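Local coordinates for protein beta-ketoacyl synthase (PDB 4CW4) that catalyses the condensation of acetyl-CoA with malonyl-acyl carrier protein to acetoacetyl-ACP, initiating fatty acid synthesis in Pseudomonas aeruginosa, at residues G49-M54 / E83-S88; G171-G176 / L363-Q368; T288-L293 / N543-V548; P408-T413 / N536-G541. All blocks are in the same frame, centred on the assembly; numbering follows the deposited sequence.

Interaction 1. Residues G49-M54 / E83-S88; sequences GLAVMM and ERIFAS. With SO4 (sulfate ion), chain B.
Met54 crosses Ile85 at a slant where the C-terminal ends of helices 40-53 and 74-87 pack together. The course of the Met54 chain explains much of the contact. Its CB lies against the backbone O of Thr175 and its CG against Pro174, both in the loop that follows strand 169-171. SD then passes the CG2 branch of Ile85 at 4.1 Å. A bend about the CG-SD bond (chi3 77°) turns the terminal methyl toward the end of the other helix, and CE presses on Ser88 CB at 3.3 Å, closer than carbons usually pack. Ile85 is gripped along both of its branches. CG2 is anti to the backbone N and touches Leu50 CD1 at 3.7 Å as well as the Met54 sulfur, while CD1, at the end of the other branch, rests on Ala51 CB at 4.1 Å. No hydrogen bond joins the two segments; what passes between them is apolar contact. On the solvent-exposed flank Arg84 leads its guanidinium away from this core. Two nearly straight bonds, from NH1 to sulfate O4 (2.9 Å) and from NH2 to sulfate O3 (3.0 Å), take hold of an ion that probably came from the crystallisation liquor. The sulfate S lies at the edge of the Arg84 guanidinium, in its plane, and Arg80, Tyr81 and the backbone N of Glu67 also bond the ion. The whole is a hydrophobic helix-helix interface, far from the catalytic residues, that joins the ends of two helices of the N-terminal part of the chain.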
loop_
_atom_site.group_PDB
_atom_site.type_symbol
_atom_site.label_atom_id
_atom_site.label_comp_id
_atom_site.label_asym_id
_atom_site.label_seq_id
_atom_site.Cartn_x
_atom_site.Cartn_y
_atom_site.Cartn_z
ATOM N N GLY A 49 -34.797 5.181 5.385
ATOM C CA GLY A 49 -33.701 4.251 5.150
ATOM C C GLY A 49 -32.675 4.220 6.275
ATOM O O GLY A 49 -32.224 3.147 6.682
ATOM N N LEU A 50 -32.329 5.397 6.784
ATOM C CA LEU A 50 -31.441 5.494 7.944
ATOM C C LEU A 50 -32.082 4.839 9.159
ATOM O O LEU A 50 -31.420 4.114 9.888
ATOM C CB LEU A 50 -31.114 6.955 8.261
ATOM C CG LEU A 50 -30.025 7.555 7.373
ATOM C CD1 LEU A 50 -29.995 9.076 7.488
ATOM C CD2 LEU A 50 -28.671 6.966 7.740
ATOM N N ALA A 51 -33.366 5.110 9.386
ATOM C CA ALA A 51 -34.055 4.522 10.534
ATOM C C ALA A 51 -33.986 2.987 10.495
ATOM O O ALA A 51 -33.829 2.340 11.532
ATOM C CB ALA A 51 -35.506 5.008 10.599
ATOM N N VAL A 52 -34.122 2.394 9.308
ATOM C CA VAL A 52 -34.045 0.942 9.185
ATOM C C VAL A 52 -32.621 0.469 9.446
ATOM O O VAL A 52 -32.393 -0.495 10.191
ATOM C CB VAL A 52 -34.522 0.469 7.796
ATOM C CG1 VAL A 52 -34.227 -1.020 7.588
ATOM C CG2 VAL A 52 -36.008 0.741 7.637
ATOM N N MET A 53 -31.647 1.156 8.845
ATOM C CA MET A 53 -30.233 0.813 9.025
ATOM C C MET A 53 -29.841 0.829 10.496
ATOM O O MET A 53 -29.034 0.001 10.951
ATOM C CB MET A 53 -29.317 1.817 8.309
ATOM C CG MET A 53 -29.163 1.591 6.826
ATOM S SD MET A 53 -28.337 2.963 5.998
ATOM C CE MET A 53 -26.665 2.789 6.630
ATOM N N MET A 54 -30.395 1.805 11.214
ATOM C CA MET A 54 -30.027 2.069 12.604
ATOM C C MET A 54 -30.871 1.256 13.593
ATOM O O MET A 54 -30.681 1.359 14.807
ATOM C CB MET A 54 -30.196 3.567 12.875
ATOM C CG MET A 54 -29.234 4.425 12.020
ATOM S SD MET A 54 -29.565 6.181 11.964
ATOM C CE MET A 54 -28.941 6.704 13.550
ATOM N N GLU A 83 -34.664 13.680 15.093
ATOM C CA GLU A 83 -33.707 14.150 16.079
ATOM C C GLU A 83 -32.696 13.047 16.442
ATOM O O GLU A 83 -31.496 13.286 16.494
ATOM C CB GLU A 83 -34.445 14.655 17.328
ATOM C CG GLU A 83 -33.527 15.237 18.393
ATOM C CD GLU A 83 -34.239 15.681 19.670
ATOM O OE1 GLU A 83 -35.492 15.667 19.740
ATOM O OE2 GLU A 83 -33.523 16.047 20.624
ATOM N N ARG A 84 -33.173 11.836 16.705
ATOM C CA ARG A 84 -32.267 10.718 17.012
ATOM C C ARG A 84 -31.359 10.343 15.846
ATOM O O ARG A 84 -30.181 10.062 16.041
ATOM C CB ARG A 84 -33.064 9.484 17.437
ATOM C CG ARG A 84 -33.511 9.511 18.900
ATOM C CD ARG A 84 -34.418 8.354 19.223
ATOM N NE ARG A 84 -35.780 8.618 18.784
ATOM C CZ ARG A 84 -36.802 7.788 18.988
ATOM N NH1 ARG A 84 -36.602 6.630 19.610
ATOM N NH2 ARG A 84 -38.023 8.115 18.573
ATOM N N ILE A 85 -31.927 10.309 14.644
ATOM C CA ILE A 85 -31.156 9.973 13.453
ATOM C C ILE A 85 -30.040 10.989 13.279
ATOM O O ILE A 85 -28.882 10.620 13.065
ATOM C CB ILE A 85 -32.048 9.927 12.202
ATOM C CG1 ILE A 85 -33.036 8.755 12.306
ATOM C CG2 ILE A 85 -31.192 9.802 10.946
ATOM C CD1 ILE A 85 -34.248 8.833 11.344
ATOM N N PHE A 86 -30.360 12.269 13.436
ATOM C CA PHE A 86 -29.364 13.307 13.231
ATOM C C PHE A 86 -28.258 13.227 14.265
ATOM O O PHE A 86 -27.087 13.399 13.935
ATOM C CB PHE A 86 -29.991 14.698 13.273
ATOM C CG PHE A 86 -30.966 14.988 12.133
ATOM C CD1 PHE A 86 -30.896 14.319 10.934
ATOM C CD2 PHE A 86 -31.936 15.947 12.290
ATOM C CE1 PHE A 86 -31.775 14.596 9.910
ATOM C CE2 PHE A 86 -32.830 16.236 11.280
ATOM C CZ PHE A 86 -32.757 15.558 10.092
ATOM N N ALA A 87 -28.632 12.941 15.507
ATOM C CA ALA A 87 -27.670 12.869 16.590
ATOM C C ALA A 87 -26.754 11.644 16.496
ATOM O O ALA A 87 -25.680 11.633 17.093
ATOM C CB ALA A 87 -28.387 12.893 17.950
ATOM N N SER A 88 -27.196 10.620 15.773
ATOM C CA SER A 88 -26.490 9.340 15.673
ATOM C C SER A 88 -25.877 9.092 14.280
ATOM O O SER A 88 -25.570 7.953 13.907
ATOM C CB SER A 88 -27.426 8.197 16.024
ATOM O OG SER A 88 -27.771 8.239 17.395
HETATM S S SO4 B . -39.756 4.481 19.493
HETATM O O1 SO4 B . -40.774 4.290 20.526
HETATM O O2 SO4 B . -39.875 3.418 18.496
HETATM O O3 SO4 B . -39.949 5.784 18.854
HETATM O O4 SO4 B . -38.431 4.412 20.108
#

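Interaction 2. Residues G171-G176 / L363-Q368; sequences GQLPTG and LAESSQ
Gly171 lies flat against Ala364, their CA atoms 4.0 Å apart, in a single parallel beta bridge. With no side chain on Gly171, the backbones can come this close, and the Ala364 CB methyl sits 3.5 Å from Gly171 O. Two backbone bonds flank the bridge: Gly171 N to Leu363 O at 2.9 Å, and Glu365 N to Gly171 O at 3.0 Å. Glu365 extends the tight part. Its first torsion (61°) wedges CG between the backbone N and the carbonyl carbon, and the extended chain beyond carries the carboxylate across Leu173 at about a right angle. OE2 accepts the Leu173 N-H at 3.0 Å on its anti lone pair, almost straight at 170°, and also bonds Tyr98 OH, while OE1 forms a salt bridge with Arg190; this buried carboxylate is thus held through both oxygens. Beyond Leu173 the segments part, and the loop runs on to the partly exposed Thr175 and Gly176, where Thr175 is bonded to Arg92 and Glu95 instead. Ala364 also shares a backbone hydrogen bond with the predicted active-site residue His477. Leu173 and Glu365 pack on helix 190-204, and strand 366-374 continues from here beside strands 10-19 and 307-314.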
loop_
_atom_site.group_PDB
_atom_site.type_symbol
_atom_site.label_atom_id
_atom_site.label_comp_id
_atom_site.label_asym_id
_atom_site.label_seq_id
_atom_site.Cartn_x
_atom_site.Cartn_y
_atom_site.Cartn_z
ATOM N N GLY A 171 -15.803 10.380 12.986
ATOM C CA GLY A 171 -16.841 10.095 12.001
ATOM C C GLY A 171 -17.141 8.613 11.983
ATOM O O GLY A 171 -16.326 7.815 11.539
ATOM N N GLN A 172 -18.326 8.265 12.477
ATOM C CA GLN A 172 -18.736 6.883 12.745
ATOM C C GLN A 172 -19.918 6.491 11.893
ATOM O O GLN A 172 -20.820 7.311 11.698
ATOM C CB GLN A 172 -19.135 6.769 14.223
ATOM C CG GLN A 172 -17.969 6.997 15.182
ATOM C CD GLN A 172 -18.428 7.471 16.540
ATOM O OE1 GLN A 172 -18.783 6.667 17.404
ATOM N NE2 GLN A 172 -18.416 8.778 16.745
ATOM N N LEU A 173 -19.944 5.258 11.396
ATOM C CA LEU A 173 -21.150 4.772 10.734
ATOM C C LEU A 173 -22.383 5.001 11.601
ATOM O O LEU A 173 -22.282 5.040 12.829
ATOM C CB LEU A 173 -21.039 3.279 10.403
ATOM C CG LEU A 173 -19.954 2.860 9.404
ATOM C CD1 LEU A 173 -20.102 1.408 8.956
ATOM C CD2 LEU A 173 -19.930 3.780 8.201
ATOM N N PRO A 174 -23.557 5.164 10.964
ATOM C CA PRO A 174 -24.770 5.407 11.750
ATOM C C PRO A 174 -24.974 4.388 12.885
ATOM O O PRO A 174 -24.848 3.174 12.683
ATOM C CB PRO A 174 -25.887 5.311 10.713
ATOM C CG PRO A 174 -25.223 5.733 9.421
ATOM C CD PRO A 174 -23.846 5.132 9.517
ATOM N N THR A 175 -25.295 4.896 14.070
ATOM C CA THR A 175 -25.375 4.034 15.247
ATOM C C THR A 175 -26.426 2.963 15.025
ATOM O O THR A 175 -27.588 3.270 14.706
ATOM C CB THR A 175 -25.733 4.832 16.476
ATOM O OG1 THR A 175 -24.826 5.927 16.614
ATOM C CG2 THR A 175 -25.704 3.952 17.738
ATOM N N GLY A 176 -26.015 1.711 15.207
ATOM C CA GLY A 176 -26.919 0.588 15.033
ATOM C C GLY A 176 -26.681 -0.207 13.765
ATOM O O GLY A 176 -27.062 -1.373 13.682
ATOM N N LEU A 363 -10.785 11.920 12.893
ATOM C CA LEU A 363 -10.634 10.604 12.312
ATOM C C LEU A 363 -12.005 9.987 12.023
ATOM O O LEU A 363 -12.931 10.133 12.813
ATOM C CB LEU A 363 -9.863 9.744 13.305
ATOM C CG LEU A 363 -9.365 8.394 12.852
ATOM C CD1 LEU A 363 -8.351 8.548 11.747
ATOM C CD2 LEU A 363 -8.760 7.681 14.035
ATOM N N ALA A 364 -12.126 9.282 10.900
ATOM C CA ALA A 364 -13.382 8.689 10.482
ATOM C C ALA A 364 -13.166 7.352 9.784
ATOM O O ALA A 364 -12.082 7.059 9.279
ATOM C CB ALA A 364 -14.118 9.621 9.556
ATOM N N GLU A 365 -14.236 6.570 9.732
ATOM C CA GLU A 365 -14.255 5.326 8.964
ATOM C C GLU A 365 -15.174 5.459 7.754
ATOM O O GLU A 365 -16.243 6.063 7.818
ATOM C CB GLU A 365 -14.743 4.172 9.841
ATOM C CG GLU A 365 -16.154 4.330 10.390
ATOM C CD GLU A 365 -16.577 3.239 11.367
ATOM O OE1 GLU A 365 -15.759 2.349 11.719
ATOM O OE2 GLU A 365 -17.738 3.287 11.805
ATOM N N SER A 366 -14.758 4.863 6.644
ATOM C CA SER A 366 -15.542 4.893 5.414
ATOM C C SER A 366 -15.061 3.835 4.471
ATOM O O SER A 366 -13.858 3.568 4.391
ATOM C CB SER A 366 -15.387 6.232 4.711
ATOM O OG SER A 366 -16.228 6.301 3.559
ATOM N N SER A 367 -15.991 3.230 3.747
ATOM C CA SER A 367 -15.632 2.423 2.586
ATOM C C SER A 367 -16.531 2.851 1.455
ATOM O O SER A 367 -17.746 2.917 1.608
ATOM C CB SER A 367 -15.768 0.920 2.827
ATOM O OG SER A 367 -15.340 0.209 1.671
ATOM N N GLN A 368 -15.924 3.123 0.304
ATOM C CA GLN A 368 -16.607 3.694 -0.854
ATOM C C GLN A 368 -16.030 3.078 -2.111
ATOM O O GLN A 368 -14.823 2.894 -2.189
ATOM C CB GLN A 368 -16.358 5.201 -0.920
ATOM C CG GLN A 368 -16.811 6.016 0.270
ATOM C CD GLN A 368 -18.279 6.332 0.241
ATOM O OE1 GLN A 368 -19.097 5.512 -0.174
ATOM N NE2 GLN A 368 -18.629 7.526 0.693
#

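Interaction 3. Residues T288-L293 / N543-V548; sequences TFLYNL and NNASGV
Leu290 lies over the methyl of Ala545, with both its CB and its CD1 3.7 Å from Ala545 CB. The contact belongs to the layered thiolase fold of ketosynthases: helix 288-301, which starts just after Cys286, the probable active-site cysteine, is a buried central helix, and it packs on strand 543-550 of the C-terminal half. The two axes approach to 8.0 Å at 59°. Leu290 sends CD1 down to the strand backbone, reaching Ala545 O at 3.6 Å and Gly547 N at 3.9 Å; Gly547, lacking a side chain, lets the leucine settle against the main chain. Ala545 is wedged between Leu290 and the next helix residue, Tyr291, whose CE1 stands 4.0 Å from Ala545 CB. Strand residues alternate: Asn543 and Ala545 point to this helix, Asn544 and Ser546 to the other side, where helix 409-425 lies. The Tyr291 side chain, with CG beside the backbone N (chi1 -73°), swings along the strand toward its start and reaches the subunit interface, where the tyrosine and Asn543 both pack on Thr279 of the second subunit. Asn543 is fixed chiefly through ND2, which bonds Phe540 O and also Asp266 OD1 of the second subunit. That leaves its other amide atom, OD1, turned to the tyrosine: Tyr291 OH donates to Asn543 OD1 at 2.7 Å in a weak bond, ring and amide planes 63° apart.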
loop_
_atom_site.group_PDB
_atom_site.type_symbol
_atom_site.label_atom_id
_atom_site.label_comp_id
_atom_site.label_asym_id
_atom_site.label_seq_id
_atom_site.Cartn_x
_atom_site.Cartn_y
_atom_site.Cartn_z
ATOM N N THR A 288 -4.991 8.852 -1.075
ATOM C CA THR A 288 -4.959 7.503 -1.629
ATOM C C THR A 288 -6.049 7.187 -2.663
ATOM O O THR A 288 -5.747 6.594 -3.704
ATOM C CB THR A 288 -4.968 6.473 -0.468
ATOM O OG1 THR A 288 -3.669 6.422 0.126
ATOM C CG2 THR A 288 -5.360 5.078 -0.919
ATOM N N PHE A 289 -7.306 7.547 -2.414
ATOM C CA PHE A 289 -8.312 7.141 -3.382
ATOM C C PHE A 289 -8.024 7.707 -4.766
ATOM O O PHE A 289 -8.224 7.023 -5.752
ATOM C CB PHE A 289 -9.732 7.493 -2.929
ATOM C CG PHE A 289 -10.735 7.398 -4.036
ATOM C CD1 PHE A 289 -11.239 6.173 -4.429
ATOM C CD2 PHE A 289 -11.140 8.528 -4.712
ATOM C CE1 PHE A 289 -12.141 6.082 -5.441
ATOM C CE2 PHE A 289 -12.050 8.435 -5.743
ATOM C CZ PHE A 289 -12.548 7.211 -6.111
ATOM N N LEU A 290 -7.550 8.946 -4.835
ATOM C CA LEU A 290 -7.221 9.536 -6.117
ATOM C C LEU A 290 -6.045 8.813 -6.776
ATOM O O LEU A 290 -5.983 8.747 -7.990
ATOM C CB LEU A 290 -6.960 11.045 -5.985
ATOM C CG LEU A 290 -8.184 11.924 -5.671
ATOM C CD1 LEU A 290 -7.792 13.398 -5.632
ATOM C CD2 LEU A 290 -9.270 11.705 -6.701
ATOM N N TYR A 291 -5.109 8.281 -5.988
ATOM C CA TYR A 291 -4.050 7.469 -6.561
ATOM C C TYR A 291 -4.594 6.186 -7.210
ATOM O O TYR A 291 -4.196 5.814 -8.322
ATOM C CB TYR A 291 -3.004 7.121 -5.494
ATOM C CG TYR A 291 -2.079 8.241 -5.039
ATOM C CD1 TYR A 291 -2.525 9.521 -4.809
ATOM C CD2 TYR A 291 -0.746 7.988 -4.808
ATOM C CE1 TYR A 291 -1.664 10.524 -4.384
ATOM C CE2 TYR A 291 0.114 8.976 -4.376
ATOM C CZ TYR A 291 -0.352 10.245 -4.170
ATOM O OH TYR A 291 0.487 11.253 -3.745
ATOM N N ASN A 292 -5.535 5.529 -6.541
ATOM C CA ASN A 292 -6.206 4.379 -7.131
ATOM C C ASN A 292 -6.993 4.817 -8.378
ATOM O O ASN A 292 -7.044 4.109 -9.384
ATOM C CB ASN A 292 -7.161 3.725 -6.117
ATOM C CG ASN A 292 -6.457 2.806 -5.139
ATOM O OD1 ASN A 292 -5.420 2.211 -5.443
ATOM N ND2 ASN A 292 -7.051 2.661 -3.966
ATOM N N LEU A 293 -7.611 5.986 -8.316
ATOM C CA LEU A 293 -8.436 6.467 -9.426
ATOM C C LEU A 293 -7.553 6.793 -10.641
ATOM O O LEU A 293 -7.953 6.544 -11.771
ATOM C CB LEU A 293 -9.280 7.674 -9.011
ATOM C CG LEU A 293 -10.315 8.195 -10.012
ATOM C CD1 LEU A 293 -11.336 7.130 -10.307
ATOM C CD2 LEU A 293 -11.009 9.444 -9.478
ATOM N N ASN A 543 2.356 13.910 -0.402
ATOM C CA ASN A 543 1.371 13.310 -1.278
ATOM C C ASN A 543 0.273 14.308 -1.592
ATOM O O ASN A 543 -0.347 14.843 -0.689
ATOM C CB ASN A 543 0.827 12.028 -0.628
ATOM C CG ASN A 543 1.830 10.884 -0.708
ATOM O OD1 ASN A 543 2.089 10.355 -1.791
ATOM N ND2 ASN A 543 2.422 10.518 0.420
ATOM N N ASN A 544 0.071 14.589 -2.874
ATOM C CA ASN A 544 -0.953 15.538 -3.314
ATOM C C ASN A 544 -1.616 14.993 -4.556
ATOM O O ASN A 544 -0.951 14.415 -5.413
ATOM C CB ASN A 544 -0.348 16.903 -3.673
ATOM C CG ASN A 544 0.518 17.476 -2.568
ATOM O OD1 ASN A 544 0.026 18.109 -1.629
ATOM N ND2 ASN A 544 1.821 17.259 -2.672
ATOM N N ALA A 545 -2.920 15.211 -4.684
ATOM C CA ALA A 545 -3.627 14.802 -5.891
ATOM C C ALA A 545 -4.826 15.673 -6.128
ATOM O O ALA A 545 -5.443 16.150 -5.175
ATOM C CB ALA A 545 -4.052 13.330 -5.819
ATOM N N SER A 546 -5.146 15.871 -7.411
ATOM C CA SER A 546 -6.382 16.534 -7.793
ATOM C C SER A 546 -7.024 15.781 -8.944
ATOM O O SER A 546 -6.341 15.379 -9.892
ATOM C CB SER A 546 -6.136 17.988 -8.207
ATOM O OG SER A 546 -5.457 18.698 -7.197
ATOM N N GLY A 547 -8.328 15.551 -8.836
ATOM C CA GLY A 547 -9.080 14.853 -9.864
ATOM C C GLY A 547 -10.112 15.721 -10.553
ATOM O O GLY A 547 -10.655 16.654 -9.944
ATOM N N VAL A 548 -10.416 15.381 -11.803
ATOM C CA VAL A 548 -11.411 16.094 -12.602
ATOM C C VAL A 548 -12.604 15.182 -12.863
ATOM O O VAL A 548 -12.463 14.095 -13.431
ATOM C CB VAL A 548 -10.808 16.553 -13.951
ATOM C CG1 VAL A 548 -11.839 17.338 -14.753
ATOM C CG2 VAL A 548 -9.573 17.396 -13.719
#

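Interaction 4. Residues P408-T413 / N536-G541; sequences PGNYLT and NSKGFG
Asn410 and Asn536 clasp each other through their amides, joining a helix to the sheet it covers in the C-terminal half of the thiolase fold. Helix 409-425 runs nearly antiparallel to strand 532-539, the axes 9.7 Å apart. Both asparagines put CG anti to the backbone N (chi1 -164° for Asn410, -160° for Asn536), and the side chains reach out from opposite directions until the amides meet edge to edge, only 9° from coplanar. Asn410 ND2 gives a hydrogen to Asn536 OD1 at 2.8 Å, and Asn536 ND2 returns one to Asn410 OD1 at 3.0 Å. Each acceptor uses an in-plane lone pair, so the paired bonds fix the rotation of both groups. Further bonds reinforce that choice: Asn536 ND2 also binds Glu450 OE2, and Asn536 OD1 receives Ser546 OG. One helical turn on, Thr413 sets OG1 between its own backbone N and carbonyl carbon, which brings it to the amide of Asn410 and to Ser546 OG, its strongest partner. Lys538 crosses Asn410 at about a right angle, its chain bent twice near the end; the NZ approach to Asn410 OD1, in one of two modelled conformers, is weak and doubtful. Ser537 points the opposite way, its side chain about 4 Å from that of the predicted active-site His439. The remaining hydrogen of Asn410 ND2 goes to Thr413 OG1 at 2.9 Å, tilted out of the amide plane.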
loop_
_atom_site.group_PDB
_atom_site.type_symbol
_atom_site.label_atom_id
_atom_site.label_comp_id
_atom_site.label_asym_id
_atom_site.label_seq_id
_atom_site.Cartn_x
_atom_site.Cartn_y
_atom_site.Cartn_z
ATOM N N PRO A 408 4.621 22.098 -1.591
ATOM C CA PRO A 408 4.172 22.786 -2.802
ATOM C C PRO A 408 3.548 21.930 -3.895
ATOM O O PRO A 408 3.062 22.519 -4.851
ATOM C CB PRO A 408 5.443 23.437 -3.336
ATOM C CG PRO A 408 6.551 22.864 -2.616
ATOM C CD PRO A 408 6.062 22.257 -1.358
ATOM N N GLY A 409 3.549 20.607 -3.767
ATOM C CA GLY A 409 3.061 19.752 -4.832
ATOM C C GLY A 409 1.614 20.018 -5.205
ATOM O O GLY A 409 1.211 19.839 -6.355
ATOM N N ASN A 410 0.804 20.412 -4.231
ATOM C CA ASN A 410 -0.612 20.622 -4.500
ATOM C C ASN A 410 -0.853 21.836 -5.421
ATOM O O ASN A 410 -1.875 21.895 -6.090
ATOM C CB ASN A 410 -1.374 20.728 -3.173
ATOM C CG ASN A 410 -2.878 20.562 -3.302
ATOM O OD1 ASN A 410 -3.605 21.188 -2.545
ATOM N ND2 ASN A 410 -3.341 19.689 -4.162
ATOM N N TYR A 411 0.107 22.759 -5.521
ATOM C CA TYR A 411 0.003 23.822 -6.526
ATOM C C TYR A 411 -0.065 23.211 -7.916
ATOM O O TYR A 411 -0.853 23.612 -8.760
ATOM C CB TYR A 411 1.181 24.798 -6.447
ATOM C CG TYR A 411 1.085 25.810 -5.328
ATOM C CD1 TYR A 411 1.581 25.516 -4.061
ATOM C CD2 TYR A 411 0.507 27.062 -5.535
ATOM C CE1 TYR A 411 1.497 26.431 -3.030
ATOM C CE2 TYR A 411 0.421 27.988 -4.503
ATOM C CZ TYR A 411 0.915 27.655 -3.249
ATOM O OH TYR A 411 0.856 28.540 -2.198
ATOM N N LEU A 412 0.817 22.249 -8.140
ATOM C CA LEU A 412 0.955 21.593 -9.429
ATOM C C LEU A 412 -0.272 20.741 -9.764
ATOM O O LEU A 412 -0.761 20.787 -10.893
ATOM C CB LEU A 412 2.214 20.735 -9.457
ATOM C CG LEU A 412 3.542 21.477 -9.658
ATOM C CD1 LEU A 412 3.801 22.545 -8.619
ATOM C CD2 LEU A 412 4.683 20.483 -9.676
ATOM N N THR A 413 -0.776 19.975 -8.794
ATOM C CA THR A 413 -1.919 19.113 -9.081
ATOM C C THR A 413 -3.166 19.936 -9.406
ATOM O O THR A 413 -3.889 19.617 -10.343
ATOM C CB THR A 413 -2.219 18.083 -7.958
ATOM O OG1 THR A 413 -2.724 18.721 -6.778
ATOM C CG2 THR A 413 -0.969 17.298 -7.578
ATOM N N ASN A 536 -9.856 17.741 -4.508
ATOM C CA ASN A 536 -8.521 18.049 -4.038
ATOM C C ASN A 536 -8.152 17.286 -2.771
ATOM O O ASN A 536 -8.958 17.174 -1.838
ATOM C CB ASN A 536 -8.359 19.548 -3.793
ATOM C CG ASN A 536 -6.894 19.954 -3.769
ATOM O OD1 ASN A 536 -6.091 19.459 -4.576
ATOM N ND2 ASN A 536 -6.518 20.792 -2.810
ATOM N N SER A 537 -6.943 16.748 -2.744
ATOM C CA SER A 537 -6.532 15.894 -1.631
ATOM C C SER A 537 -5.033 15.913 -1.400
ATOM O O SER A 537 -4.212 16.172 -2.291
ATOM C CB SER A 537 -6.991 14.458 -1.867
ATOM O OG SER A 537 -6.879 13.649 -0.714
ATOM N N LYS A 538 -4.651 15.599 -0.168
ATOM C CA LYS A 538 -3.249 15.619 0.185
ATOM C C LYS A 538 -3.112 14.811 1.425
ATOM O O LYS A 538 -4.091 14.447 2.100
ATOM C CB LYS A 538 -2.753 17.037 0.486
ATOM C CG LYS A 538 -3.569 18.163 -0.128
ATOM C CD LYS A 538 -3.504 19.414 0.682
ATOM C CE LYS A 538 -2.153 20.036 0.677
ATOM N NZ LYS A 538 -2.255 21.512 0.502
ATOM N N GLY A 539 -1.869 14.541 1.743
ATOM C CA GLY A 539 -1.587 13.809 2.931
ATOM C C GLY A 539 -0.147 14.026 3.219
ATOM O O GLY A 539 0.605 14.619 2.444
ATOM N N PHE A 540 0.199 13.547 4.388
ATOM C CA PHE A 540 1.577 13.302 4.822
ATOM C C PHE A 540 2.416 12.705 3.730
ATOM O O PHE A 540 1.906 12.022 2.839
ATOM C CB PHE A 540 1.647 12.283 5.986
ATOM C CG PHE A 540 0.868 12.663 7.212
ATOM C CD1 PHE A 540 0.258 13.907 7.334
ATOM C CD2 PHE A 540 0.747 11.753 8.252
ATOM C CE1 PHE A 540 -0.456 14.237 8.477
ATOM C CE2 PHE A 540 0.037 12.074 9.399
ATOM C CZ PHE A 540 -0.562 13.321 9.512
ATOM N N GLY A 541 3.722 12.942 3.838
ATOM C CA GLY A 541 4.692 12.265 3.022
ATOM C C GLY A 541 4.838 12.936 1.684
ATOM O O GLY A 541 5.375 12.335 0.793
#

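From the N terminus, interaction 1 comes first and closes a 28-residue excursion with three short strands between successive helices 40-53 and 74-87. Interaction 2 follows in series and touches it: Ser88 O bonds Thr175 N, so the helix pair is docked on the loop after strand 169-171. Interactions 2 and 3 cross along the chain, since 288-293 falls between the two halves of interaction 2, whereas 543-548 comes after both. Interaction 4 opens and closes within the span of interaction 3. Strands 532-539 and 543-550 are antiparallel neighbours, so interactions 3 and 4 bring helices 288-301 and 409-425 onto opposite faces of these two strands, joined through Ser546.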